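Side-chain contacts in putative uncharacterized protein (Archaeoglobus fulgidus, PDB 3VU0), which is the C-terminal globular domain of an oligosaccharyltransferase of the AglB family, with helices packed around a mixed four-stranded sheet: residues K8-W13 with G154-F159; P107-Q110 with S115-Y118; Y32-W37 with N42-V47. All blocks are in the same frame, centred on the assembly; numbering follows the deposited sequence.

Contact 1: K8-W13 with G154-F159; sequences KEALNW and GTVKIF
Val156 holds CG1 anti to its own backbone N (chi1 -177°), which swings that methyl out to meet the CB of Ala10 at 3.7 Å from Val156 CG1. One helical turn on, Trp13 also extends its side chain (chi1 -172°) and stands the indole nearly square to its CA-CB-CG plane (chi2 89°), carrying the six-membered ring over to Ile158. There CZ3 of Trp13 approaches CG2 of Ile158 obliquely, at 4.2 Å. This is helix 5-17 lying against one face of the domain's mixed sheet, on strand 156-161, which runs antiparallel to both of its neighbours, 85-91 and 147-153. Val156 and Ile158 point to the helix, while Lys157 between them turns to the opposite face. Ala10 CA lies 6.9 Å from Val156 CA, an approach that the small alanine side chain permits. Phe153, on the adjoining strand, touches Ala10 and meets the Trp13 indole edge-to-face, extending the apolar layer across to the next strand. Polar groups stay at its margins: Thr155 OG1 bonds Asp6 OD2 near the start of the helix, and Glu9 OE2 makes a weak hydrogen bond to a MES molecule.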
loop_
_atom_site.group_PDB
_atom_site.type_symbol
_atom_site.label_atom_id
_atom_site.label_comp_id
_atom_site.label_asym_id
_atom_site.label_seq_id
_atom_site.Cartn_x
_atom_site.Cartn_y
_atom_site.Cartn_z
ATOM N N LYS A 8 -7.142 -11.571 -8.446
ATOM C CA LYS A 8 -6.753 -12.779 -9.162
ATOM C C LYS A 8 -5.864 -12.423 -10.348
ATOM O O LYS A 8 -4.829 -13.052 -10.577
ATOM C CB LYS A 8 -7.996 -13.520 -9.645
ATOM N N GLU A 9 -6.270 -11.402 -11.092
ATOM C CA GLU A 9 -5.513 -10.964 -12.255
ATOM C C GLU A 9 -4.197 -10.319 -11.838
ATOM O O GLU A 9 -3.171 -10.497 -12.493
ATOM C CB GLU A 9 -6.325 -9.963 -13.076
ATOM C CG GLU A 9 -5.768 -9.768 -14.473
ATOM C CD GLU A 9 -6.274 -8.513 -15.151
ATOM O OE1 GLU A 9 -7.414 -8.089 -14.868
ATOM O OE2 GLU A 9 -5.530 -7.956 -15.985
ATOM N N ALA A 10 -4.230 -9.564 -10.746
ATOM C CA ALA A 10 -3.035 -8.891 -10.253
ATOM C C ALA A 10 -1.989 -9.890 -9.781
ATOM O O ALA A 10 -0.806 -9.771 -10.109
ATOM C CB ALA A 10 -3.404 -7.939 -9.117
ATOM N N LEU A 11 -2.432 -10.880 -9.015
ATOM C CA LEU A 11 -1.531 -11.893 -8.482
ATOM C C LEU A 11 -0.905 -12.751 -9.581
ATOM O O LEU A 11 0.286 -13.063 -9.524
ATOM C CB LEU A 11 -2.276 -12.776 -7.471
ATOM C CG LEU A 11 -2.708 -12.073 -6.175
ATOM C CD1 LEU A 11 -3.644 -12.977 -5.379
ATOM C CD2 LEU A 11 -1.479 -11.714 -5.344
ATOM N N ASN A 12 -1.702 -13.126 -10.577
ATOM C CA ASN A 12 -1.188 -13.936 -11.681
ATOM C C ASN A 12 -0.193 -13.128 -12.501
ATOM O O ASN A 12 0.815 -13.660 -12.976
ATOM C CB ASN A 12 -2.321 -14.412 -12.596
ATOM C CG ASN A 12 -3.222 -15.432 -11.929
ATOM O OD1 ASN A 12 -2.770 -16.247 -11.121
ATOM N ND2 ASN A 12 -4.502 -15.403 -12.278
ATOM N N TRP A 13 -0.483 -11.841 -12.668
ATOM C CA TRP A 13 0.400 -10.967 -13.423
ATOM C C TRP A 13 1.749 -10.845 -12.711
ATOM O O TRP A 13 2.804 -10.986 -13.336
ATOM C CB TRP A 13 -0.225 -9.574 -13.579
ATOM C CG TRP A 13 0.542 -8.671 -14.512
ATOM C CD1 TRP A 13 0.369 -8.548 -15.864
ATOM C CD2 TRP A 13 1.629 -7.803 -14.166
ATOM N NE1 TRP A 13 1.282 -7.655 -16.381
ATOM C CE2 TRP A 13 2.067 -7.183 -15.360
ATOM C CE3 TRP A 13 2.276 -7.486 -12.963
ATOM C CZ2 TRP A 13 3.128 -6.268 -15.386
ATOM C CZ3 TRP A 13 3.333 -6.573 -12.989
ATOM C CH2 TRP A 13 3.745 -5.975 -14.194
ATOM N N GLY A 154 -7.568 -2.073 -11.875
ATOM C CA GLY A 154 -8.820 -1.544 -11.355
ATOM C C GLY A 154 -8.761 -1.122 -9.897
ATOM O O GLY A 154 -8.434 0.026 -9.591
ATOM N N THR A 155 -9.096 -2.046 -9.001
ATOM C CA THR A 155 -9.070 -1.778 -7.567
ATOM C C THR A 155 -7.676 -2.049 -7.015
ATOM O O THR A 155 -7.342 -1.604 -5.922
ATOM C CB THR A 155 -10.064 -2.683 -6.801
ATOM O OG1 THR A 155 -9.808 -4.055 -7.132
ATOM C CG2 THR A 155 -11.504 -2.330 -7.158
ATOM N N VAL A 156 -6.873 -2.786 -7.778
ATOM C CA VAL A 156 -5.514 -3.133 -7.377
ATOM C C VAL A 156 -4.485 -2.526 -8.331
ATOM O O VAL A 156 -4.570 -2.694 -9.549
ATOM C CB VAL A 156 -5.320 -4.669 -7.343
ATOM C CG1 VAL A 156 -3.917 -5.011 -6.854
ATOM C CG2 VAL A 156 -6.361 -5.304 -6.424
ATOM N N LYS A 157 -3.513 -1.820 -7.767
ATOM C CA LYS A 157 -2.467 -1.194 -8.566
ATOM C C LYS A 157 -1.101 -1.584 -8.029
ATOM O O LYS A 157 -0.904 -1.677 -6.820
ATOM C CB LYS A 157 -2.612 0.331 -8.530
ATOM C CG LYS A 157 -3.979 0.821 -9.000
ATOM C CD LYS A 157 -4.059 2.345 -9.062
ATOM C CE LYS A 157 -5.475 2.800 -9.446
ATOM N NZ LYS A 157 -5.602 4.289 -9.561
ATOM N N ILE A 158 -0.161 -1.833 -8.934
ATOM C CA ILE A 158 1.189 -2.179 -8.520
ATOM C C ILE A 158 2.126 -1.108 -9.045
ATOM O O ILE A 158 2.023 -0.687 -10.196
ATOM C CB ILE A 158 1.625 -3.573 -9.039
ATOM C CG1 ILE A 158 3.054 -3.872 -8.568
ATOM C CG2 ILE A 158 1.538 -3.631 -10.553
ATOM C CD1 ILE A 158 3.438 -5.334 -8.679
ATOM N N PHE A 159 3.026 -0.660 -8.178
ATOM C CA PHE A 159 3.983 0.382 -8.513
ATOM C C PHE A 159 5.400 -0.153 -8.440
ATOM O O PHE A 159 5.683 -1.122 -7.731
ATOM C CB PHE A 159 3.848 1.556 -7.538
ATOM C CG PHE A 159 2.503 2.226 -7.571
ATOM C CD1 PHE A 159 2.318 3.416 -8.271
ATOM C CD2 PHE A 159 1.418 1.666 -6.905
ATOM C CE1 PHE A 159 1.067 4.041 -8.306
ATOM C CE2 PHE A 159 0.160 2.280 -6.932
ATOM C CZ PHE A 159 -0.016 3.465 -7.631
#

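Contact 2: P107-Q110 with S115-Y118; sequences PIMQ and SPEY
A helix followed by a short loop and a single 3-10 turn brings the chain back on itself here, and the proline that starts the turn presses against the helix it has just left. Met109, present as selenomethionine, and Gln110 lie on helix 105-112; Pro116 opens the 3-10 segment 116-118, whose backbone closes with the bond from Tyr118 N to Ser115 O at 3.0 Å. The pyrrolidine ring leads with its CG. That one carbon sits 3.8 Å from Met109 CB and 3.9 Å from Met109 SE, while the methyl CE of Met109 is only slightly farther from it. The selenomethionine side chain runs out extended and then bends at its last torsion (chi3 72°), so it passes alongside the ring, the two side chains pointing past each other in opposite directions. Gln110 crosses the same ring at about a right angle, its CG 4.0 Å from Pro116 CD. Beyond this apolar stem the amide reaches a water: Gln110 NE2 donates to it at 3.0 Å, and the water in turn donates to Glu117 OE2 at 2.7 Å. The bridge thus joins the exposed polar ends of Gln110 and Glu117 while the interior of the contact stays apolar. Deeper in, Met109 also touches Phe127 and Pro116 touches Ile124, both from helix 121-128, so the ring and the selenomethionine share a small core with the next helix. The whole is a helix-loop-helix connection in which a proline-initiated 3-10 turn packs back onto the preceding helix.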
loop_
_atom_site.group_PDB
_atom_site.type_symbol
_atom_site.label_atom_id
_atom_site.label_comp_id
_atom_site.label_asym_id
_atom_site.label_seq_id
_atom_site.Cartn_x
_atom_site.Cartn_y
_atom_site.Cartn_z
ATOM N N PRO A 107 -7.530 1.773 10.382
ATOM C CA PRO A 107 -6.605 0.904 11.115
ATOM C C PRO A 107 -5.153 1.192 10.727
ATOM O O PRO A 107 -4.238 1.034 11.543
ATOM C CB PRO A 107 -7.062 -0.508 10.729
ATOM C CG PRO A 107 -7.750 -0.319 9.410
ATOM C CD PRO A 107 -8.502 0.980 9.609
ATOM N N ILE A 108 -4.940 1.619 9.485
ATOM C CA ILE A 108 -3.589 1.953 9.035
ATOM C C ILE A 108 -3.090 3.112 9.901
ATOM O O ILE A 108 -1.964 3.100 10.389
ATOM C CB ILE A 108 -3.572 2.378 7.547
ATOM C CG1 ILE A 108 -3.837 1.159 6.656
ATOM C CG2 ILE A 108 -2.234 3.013 7.192
ATOM C CD1 ILE A 108 -3.773 1.464 5.159
HETATM N N MSE A 109 -3.940 4.115 10.088
HETATM C CA MSE A 109 -3.579 5.258 10.918
HETATM C C MSE A 109 -3.323 4.824 12.357
HETATM O O MSE A 109 -2.337 5.230 12.970
HETATM C CB MSE A 109 -4.688 6.310 10.909
HETATM C CG MSE A 109 -4.783 7.104 9.632
HETATM SE SE MSE A 109 -6.015 8.570 9.836
HETATM C CE MSE A 109 -4.949 9.695 10.999
ATOM N N GLN A 110 -4.215 4.003 12.901
ATOM C CA GLN A 110 -4.061 3.545 14.279
ATOM C C GLN A 110 -2.729 2.825 14.485
ATOM O O GLN A 110 -2.036 3.061 15.473
ATOM C CB GLN A 110 -5.216 2.624 14.664
ATOM C CG GLN A 110 -6.571 3.283 14.532
ATOM C CD GLN A 110 -7.715 2.322 14.766
ATOM O OE1 GLN A 110 -7.751 1.234 14.192
ATOM N NE2 GLN A 110 -8.664 2.721 15.602
ATOM N N SER A 115 -4.682 8.576 16.476
ATOM C CA SER A 115 -5.946 8.284 17.149
ATOM C C SER A 115 -7.023 9.080 16.428
ATOM O O SER A 115 -7.460 10.135 16.899
ATOM C CB SER A 115 -5.883 8.697 18.625
ATOM O OG SER A 115 -4.917 7.927 19.321
ATOM N N PRO A 116 -7.466 8.574 15.268
ATOM C CA PRO A 116 -8.489 9.204 14.430
ATOM C C PRO A 116 -9.770 9.622 15.155
ATOM O O PRO A 116 -10.411 10.595 14.759
ATOM C CB PRO A 116 -8.759 8.146 13.357
ATOM C CG PRO A 116 -7.467 7.405 13.267
ATOM C CD PRO A 116 -7.077 7.264 14.714
ATOM N N GLU A 117 -10.146 8.904 16.211
ATOM C CA GLU A 117 -11.379 9.242 16.919
ATOM C C GLU A 117 -11.368 10.633 17.543
ATOM O O GLU A 117 -12.416 11.165 17.904
ATOM C CB GLU A 117 -11.713 8.188 17.990
ATOM C CG GLU A 117 -10.825 8.177 19.226
ATOM C CD GLU A 117 -9.577 7.326 19.062
ATOM O OE1 GLU A 117 -9.019 6.905 20.098
ATOM O OE2 GLU A 117 -9.149 7.080 17.915
ATOM N N TYR A 118 -10.186 11.230 17.659
ATOM C CA TYR A 118 -10.072 12.570 18.227
ATOM C C TYR A 118 -10.000 13.624 17.131
ATOM O O TYR A 118 -9.981 14.819 17.414
ATOM C CB TYR A 118 -8.821 12.672 19.105
ATOM C CG TYR A 118 -8.943 11.964 20.431
ATOM C CD1 TYR A 118 -9.631 12.548 21.498
ATOM C CD2 TYR A 118 -8.380 10.705 20.620
ATOM C CE1 TYR A 118 -9.753 11.887 22.723
ATOM C CE2 TYR A 118 -8.496 10.038 21.834
ATOM C CZ TYR A 118 -9.178 10.630 22.880
ATOM O OH TYR A 118 -9.277 9.961 24.079
HETATM O O HOH W 1 -7.743 4.787 17.614
#

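Contact 3: Y32-W37 with N42-V47; sequences YAVLSW and NWILYV
Ile44 reaches from its helix to two residues of the preceding segment 32-37, one with each arm of its branched side chain: Val34 with CG2 and Ser36 with CD1. The WWDYG signature of the oligosaccharyltransferase family starts at Trp37, the last residue of segment 32-37, and ends just before Asn42; the contact therefore packs the strand leading into the motif against the helix that begins at its end. Strand 33-35 is an edge strand of the mixed sheet and runs parallel to 85-91. On Ile44, CG1 lies anti to the carbonyl carbon (chi1 -63°) and CD1 continues the line outward (chi2 174°). That extended arm ends at the CB of Ser36, while CG2, anti to the backbone N, is left to face the CB of Val34 at 4.2 Å from Ile44 CG2. Val34 thus meets the isoleucine with its branch carbon. No hydrogen bond joins the two segments, and the backbones stay well apart, Val34 CA and Ile44 CA being 8.0 Å from each other. Met14 of helix 5-17 touches both Val34 and Ile44, so three elements meet in this buried patch. Leu35 turns to the other face of the strand, toward Phe67 and Phe68 of helix 61-69. Ser36 divides its roles: OG, anti to the backbone N (chi1 -169°), is satisfied by a hydrogen bond to Val89 O on the neighbouring strand, and Ser36 CB takes the methyl of Ile44, 4.0 Å from CD1.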
loop_
_atom_site.group_PDB
_atom_site.type_symbol
_atom_site.label_atom_id
_atom_site.label_comp_id
_atom_site.label_asym_id
_atom_site.label_seq_id
_atom_site.Cartn_x
_atom_site.Cartn_y
_atom_site.Cartn_z
ATOM N N TYR A 32 14.464 -8.907 -2.844
ATOM C CA TYR A 32 13.650 -7.704 -2.747
ATOM C C TYR A 32 12.310 -8.106 -2.166
ATOM O O TYR A 32 11.989 -9.289 -2.096
ATOM C CB TYR A 32 13.457 -7.057 -4.129
ATOM C CG TYR A 32 12.539 -7.818 -5.063
ATOM C CD1 TYR A 32 11.154 -7.629 -5.023
ATOM C CD2 TYR A 32 13.050 -8.742 -5.975
ATOM C CE1 TYR A 32 10.304 -8.343 -5.871
ATOM C CE2 TYR A 32 12.210 -9.461 -6.823
ATOM C CZ TYR A 32 10.839 -9.258 -6.767
ATOM O OH TYR A 32 10.013 -9.962 -7.614
ATOM N N ALA A 33 11.532 -7.120 -1.738
ATOM C CA ALA A 33 10.221 -7.403 -1.175
ATOM C C ALA A 33 9.152 -6.528 -1.814
ATOM O O ALA A 33 9.449 -5.506 -2.434
ATOM C CB ALA A 33 10.244 -7.181 0.337
ATOM N N VAL A 34 7.905 -6.952 -1.665
ATOM C CA VAL A 34 6.765 -6.218 -2.182
ATOM C C VAL A 34 6.051 -5.636 -0.968
ATOM O O VAL A 34 5.701 -6.368 -0.043
ATOM C CB VAL A 34 5.807 -7.150 -2.937
ATOM C CG1 VAL A 34 4.575 -6.373 -3.386
ATOM C CG2 VAL A 34 6.526 -7.768 -4.134
ATOM N N LEU A 35 5.841 -4.323 -0.965
ATOM C CA LEU A 35 5.172 -3.682 0.160
ATOM C C LEU A 35 3.692 -3.449 -0.113
ATOM O O LEU A 35 3.309 -2.955 -1.175
ATOM C CB LEU A 35 5.860 -2.351 0.500
ATOM C CG LEU A 35 5.422 -1.605 1.772
ATOM C CD1 LEU A 35 6.465 -0.560 2.142
ATOM C CD2 LEU A 35 4.060 -0.955 1.563
ATOM N N SER A 36 2.866 -3.835 0.851
ATOM C CA SER A 36 1.420 -3.658 0.765
ATOM C C SER A 36 0.891 -3.732 2.188
ATOM O O SER A 36 1.673 -3.846 3.134
ATOM C CB SER A 36 0.783 -4.765 -0.073
ATOM O OG SER A 36 -0.568 -4.452 -0.369
ATOM N N TRP A 37 -0.427 -3.664 2.347
ATOM C CA TRP A 37 -1.016 -3.756 3.680
ATOM C C TRP A 37 -0.911 -5.223 4.104
ATOM O O TRP A 37 -0.982 -6.119 3.264
ATOM C CB TRP A 37 -2.479 -3.310 3.644
ATOM C CG TRP A 37 -3.094 -3.128 5.009
ATOM C CD1 TRP A 37 -4.356 -3.483 5.382
ATOM C CD2 TRP A 37 -2.486 -2.533 6.164
ATOM N NE1 TRP A 37 -4.573 -3.151 6.695
ATOM C CE2 TRP A 37 -3.444 -2.566 7.201
ATOM C CE3 TRP A 37 -1.228 -1.975 6.424
ATOM C CZ2 TRP A 37 -3.183 -2.060 8.484
ATOM C CZ3 TRP A 37 -0.968 -1.471 7.702
ATOM C CH2 TRP A 37 -1.941 -1.517 8.712
ATOM N N ASN A 42 -0.242 -12.802 2.672
ATOM C CA ASN A 42 -0.288 -14.221 2.332
ATOM C C ASN A 42 -0.595 -14.478 0.865
ATOM O O ASN A 42 -0.082 -15.434 0.281
ATOM C CB ASN A 42 -1.304 -14.956 3.217
ATOM C CG ASN A 42 -0.846 -15.061 4.660
ATOM O OD1 ASN A 42 0.325 -15.315 4.925
ATOM N ND2 ASN A 42 -1.767 -14.875 5.598
ATOM N N TRP A 43 -1.429 -13.632 0.269
ATOM C CA TRP A 43 -1.772 -13.787 -1.138
ATOM C C TRP A 43 -0.543 -13.551 -2.006
ATOM O O TRP A 43 -0.240 -14.327 -2.916
ATOM C CB TRP A 43 -2.865 -12.796 -1.548
ATOM C CG TRP A 43 -4.259 -13.209 -1.185
ATOM C CD1 TRP A 43 -4.674 -14.446 -0.779
ATOM C CD2 TRP A 43 -5.437 -12.398 -1.274
ATOM N NE1 TRP A 43 -6.038 -14.457 -0.613
ATOM C CE2 TRP A 43 -6.532 -13.212 -0.912
ATOM C CE3 TRP A 43 -5.674 -11.060 -1.627
ATOM C CZ2 TRP A 43 -7.847 -12.734 -0.894
ATOM C CZ3 TRP A 43 -6.980 -10.584 -1.610
ATOM C CH2 TRP A 43 -8.053 -11.423 -1.245
ATOM N N ILE A 44 0.160 -12.463 -1.722
ATOM C CA ILE A 44 1.343 -12.112 -2.482
ATOM C C ILE A 44 2.447 -13.145 -2.284
ATOM O O ILE A 44 3.095 -13.568 -3.245
ATOM C CB ILE A 44 1.841 -10.718 -2.069
ATOM C CG1 ILE A 44 0.762 -9.682 -2.403
ATOM C CG2 ILE A 44 3.146 -10.385 -2.784
ATOM C CD1 ILE A 44 1.077 -8.280 -1.916
ATOM N N LEU A 45 2.639 -13.562 -1.037
ATOM C CA LEU A 45 3.670 -14.538 -0.706
ATOM C C LEU A 45 3.382 -15.939 -1.249
ATOM O O LEU A 45 4.255 -16.569 -1.848
ATOM C CB LEU A 45 3.846 -14.621 0.815
ATOM C CG LEU A 45 5.258 -14.678 1.417
ATOM C CD1 LEU A 45 5.192 -15.470 2.714
ATOM C CD2 LEU A 45 6.244 -15.338 0.465
ATOM N N TYR A 46 2.161 -16.425 -1.052
ATOM C CA TYR A 46 1.813 -17.776 -1.490
ATOM C C TYR A 46 1.170 -17.938 -2.860
ATOM O O TYR A 46 1.254 -19.011 -3.453
ATOM C CB TYR A 46 0.942 -18.445 -0.419
ATOM C CG TYR A 46 1.659 -18.543 0.910
ATOM C CD1 TYR A 46 2.832 -19.285 1.033
ATOM C CD2 TYR A 46 1.200 -17.846 2.028
ATOM C CE1 TYR A 46 3.537 -19.326 2.234
ATOM C CE2 TYR A 46 1.898 -17.881 3.233
ATOM C CZ TYR A 46 3.064 -18.621 3.329
ATOM O OH TYR A 46 3.764 -18.645 4.511
ATOM N N VAL A 47 0.528 -16.893 -3.368
ATOM C CA VAL A 47 -0.091 -16.985 -4.684
ATOM C C VAL A 47 0.813 -16.374 -5.750
ATOM O O VAL A 47 0.992 -16.949 -6.825
ATOM C CB VAL A 47 -1.458 -16.274 -4.726
ATOM C CG1 VAL A 47 -2.034 -16.345 -6.132
ATOM C CG2 VAL A 47 -2.411 -16.923 -3.728
#

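In the fold
Contacts 1 and 3 belong to the sheet core and are carbon-to-carbon packing without a hydrogen bond across the segments; their centres are about 12 Å apart, and Leu11 CD1 packs on Val47 CG1 at 3.8 Å where helix 5-17 meets segment 42-47. Contact 1 seats a helix on an inner strand, contact 3 on an edge strand, and Val89 of the strand between them touches both Val156 and Val34. Contact 2 uses no strand at all. It lies across the chain's centre from contact 1, centres about 27 Å apart, and adds a water bridge on its exposed side to its apolar middle. Its helix still reaches contact 3, through Ile108 CG1 against Trp37 CZ2 at 3.8 Å.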